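Local coordinates for Lin2118 protein (Listeria innocua, PDB 3OOU) that is of unknown function but probably acts as a transcription factor that binds specific DNA sequences through an AraC-type helix-turn-helix domain, the part of the longer protein present here, at residues A[35-38]-A[39-43]. Sequence-based numbering, arbitrary orientation.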
loop_
_atom_site.group_PDB
_atom_site.type_symbol
_atom_site.label_atom_id
_atom_site.label_comp_id
_atom_site.label_asym_id
_atom_site.label_seq_id
_atom_site.Cartn_x
_atom_site.Cartn_y
_atom_site.Cartn_z
ATOM N N ALA A 35 10.376 7.250 -14.318
ATOM C CA ALA A 35 9.474 7.242 -13.156
ATOM C C ALA A 35 8.296 8.210 -13.281
ATOM O O ALA A 35 7.178 7.869 -12.898
ATOM C CB ALA A 35 10.250 7.510 -11.874
ATOM N N VAL A 36 8.543 9.406 -13.814
ATOM C CA VAL A 36 7.456 10.360 -14.077
ATOM C C VAL A 36 6.424 9.750 -15.030
ATOM O O VAL A 36 5.220 9.797 -14.763
ATOM C CB VAL A 36 7.986 11.712 -14.623
ATOM C CG1 VAL A 36 6.836 12.595 -15.134
ATOM C CG2 VAL A 36 8.767 12.435 -13.549
ATOM N N TYR A 37 6.894 9.159 -16.124
ATOM C CA TYR A 37 5.994 8.516 -17.078
ATOM C C TYR A 37 5.203 7.393 -16.415
ATOM O O TYR A 37 3.996 7.278 -16.616
ATOM C CB TYR A 37 6.759 7.979 -18.286
ATOM C CG TYR A 37 5.926 7.063 -19.160
ATOM C CD1 TYR A 37 4.941 7.579 -20.008
ATOM C CD2 TYR A 37 6.108 5.677 -19.127
ATOM C CE1 TYR A 37 4.174 6.737 -20.804
ATOM C CE2 TYR A 37 5.342 4.829 -19.914
ATOM C CZ TYR A 37 4.383 5.364 -20.752
ATOM O OH TYR A 37 3.634 4.516 -21.530
ATOM N N LEU A 38 5.888 6.564 -15.628
ATOM C CA LEU A 38 5.198 5.502 -14.909
ATOM C C LEU A 38 4.050 6.058 -14.054
ATOM O O LEU A 38 2.953 5.502 -14.061
ATOM C CB LEU A 38 6.180 4.701 -14.060
ATOM C CG LEU A 38 5.623 3.474 -13.365
ATOM C CD1 LEU A 38 5.068 2.482 -14.393
ATOM C CD2 LEU A 38 6.714 2.845 -12.510
ATOM N N GLY A 39 4.301 7.153 -13.334
ATOM C CA GLY A 39 3.258 7.779 -12.521
ATOM C C GLY A 39 2.098 8.283 -13.360
ATOM O O GLY A 39 0.930 8.127 -12.986
ATOM N N GLN A 40 2.422 8.878 -14.506
ATOM C CA GLN A 40 1.398 9.436 -15.398
ATOM C C GLN A 40 0.541 8.356 -16.027
ATOM O O GLN A 40 -0.680 8.483 -16.091
ATOM C CB GLN A 40 2.039 10.278 -16.497
ATOM C CG GLN A 40 2.703 11.523 -15.973
ATOM C CD GLN A 40 3.569 12.189 -17.008
ATOM O OE1 GLN A 40 4.254 11.521 -17.780
ATOM N NE2 GLN A 40 3.552 13.516 -17.028
ATOM N N LEU A 41 1.194 7.296 -16.494
ATOM C CA LEU A 41 0.506 6.155 -17.075
ATOM C C LEU A 41 -0.398 5.505 -16.024
ATOM O O LEU A 41 -1.542 5.134 -16.318
ATOM C CB LEU A 41 1.525 5.151 -17.626
ATOM C CG LEU A 41 0.977 3.851 -18.216
ATOM C CD1 LEU A 41 0.150 4.111 -19.475
ATOM C CD2 LEU A 41 2.121 2.891 -18.499
ATOM N N PHE A 42 0.107 5.408 -14.791
ATOM C CA PHE A 42 -0.679 4.858 -13.696
ATOM C C PHE A 42 -1.920 5.707 -13.416
ATOM O O PHE A 42 -3.032 5.166 -13.339
ATOM C CB PHE A 42 0.172 4.660 -12.434
ATOM C CG PHE A 42 -0.447 3.717 -11.443
ATOM C CD1 PHE A 42 -0.041 2.386 -11.385
ATOM C CD2 PHE A 42 -1.455 4.149 -10.590
ATOM C CE1 PHE A 42 -0.621 1.503 -10.486
ATOM C CE2 PHE A 42 -2.042 3.273 -9.684
ATOM C CZ PHE A 42 -1.621 1.949 -9.628
ATOM N N GLN A 43 -1.727 7.024 -13.294
ATOM C CA GLN A 43 -2.835 7.954 -13.079
ATOM C C GLN A 43 -3.870 7.859 -14.190
ATOM O O GLN A 43 -5.079 7.862 -13.924
ATOM C CB GLN A 43 -2.332 9.393 -12.965
ATOM C CG GLN A 43 -1.881 9.791 -11.581
ATOM C CD GLN A 43 -2.340 11.191 -11.221
ATOM O OE1 GLN A 43 -3.501 11.403 -10.861
ATOM N NE2 GLN A 43 -1.432 12.154 -11.314
#
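Y37 and L41 meet side chain to side chain one turn apart on helix 35-46, the second helix of the first of two helix-turn-helix units; the first helix of this unit is 24-31, and helices 73-79 and 85-96 form the other. In AraC-type domains the helix at this place is the recognition helix, consistent with a role in reading DNA. The tyrosine ring carries L41 CB over one face, offset toward the rim, while its phenolic end reaches the leucine tip, with Y37 OH 3.8 Å from L41 CD2. Y37 makes this approach because its CG stands anti to the backbone N (chi1 168°), which swings the ring toward the following turn although its CB sets out away from it.

A second pair, V36 and Q40, illustrates the same spacing with a polar partner. The glutamine extends back along the helix, its CG 3.3 Å from V36 O, and V36 CG1 packs against the amide at 3.8 Å from Q40 CD. Both pairs occupy exposed or partly exposed positions.

Behind these side chains lies the regular i to i+4 backbone bonding of an alpha-helix, which sets their spacing. The straightest of the four bonds runs from L41 N to Y37 O, 2.8 Å long with an N-H...O angle of 172°, and joins the backbones of the same two residues. The helix begins next to N34, whose OD1 accepts a hydrogen bond from Y37 N.

L38 and F42 are the buried residues, and L41 also reaches I6 of helix 6-17. L38 packs on helices 6-17 and 24-31, whereas F42 touches I7 and meets the Y53 ring edge-to-face. Within the helix L38 O accepts F42 N at 2.9 Å, and F42 CB lies 3.3 Å from that same oxygen.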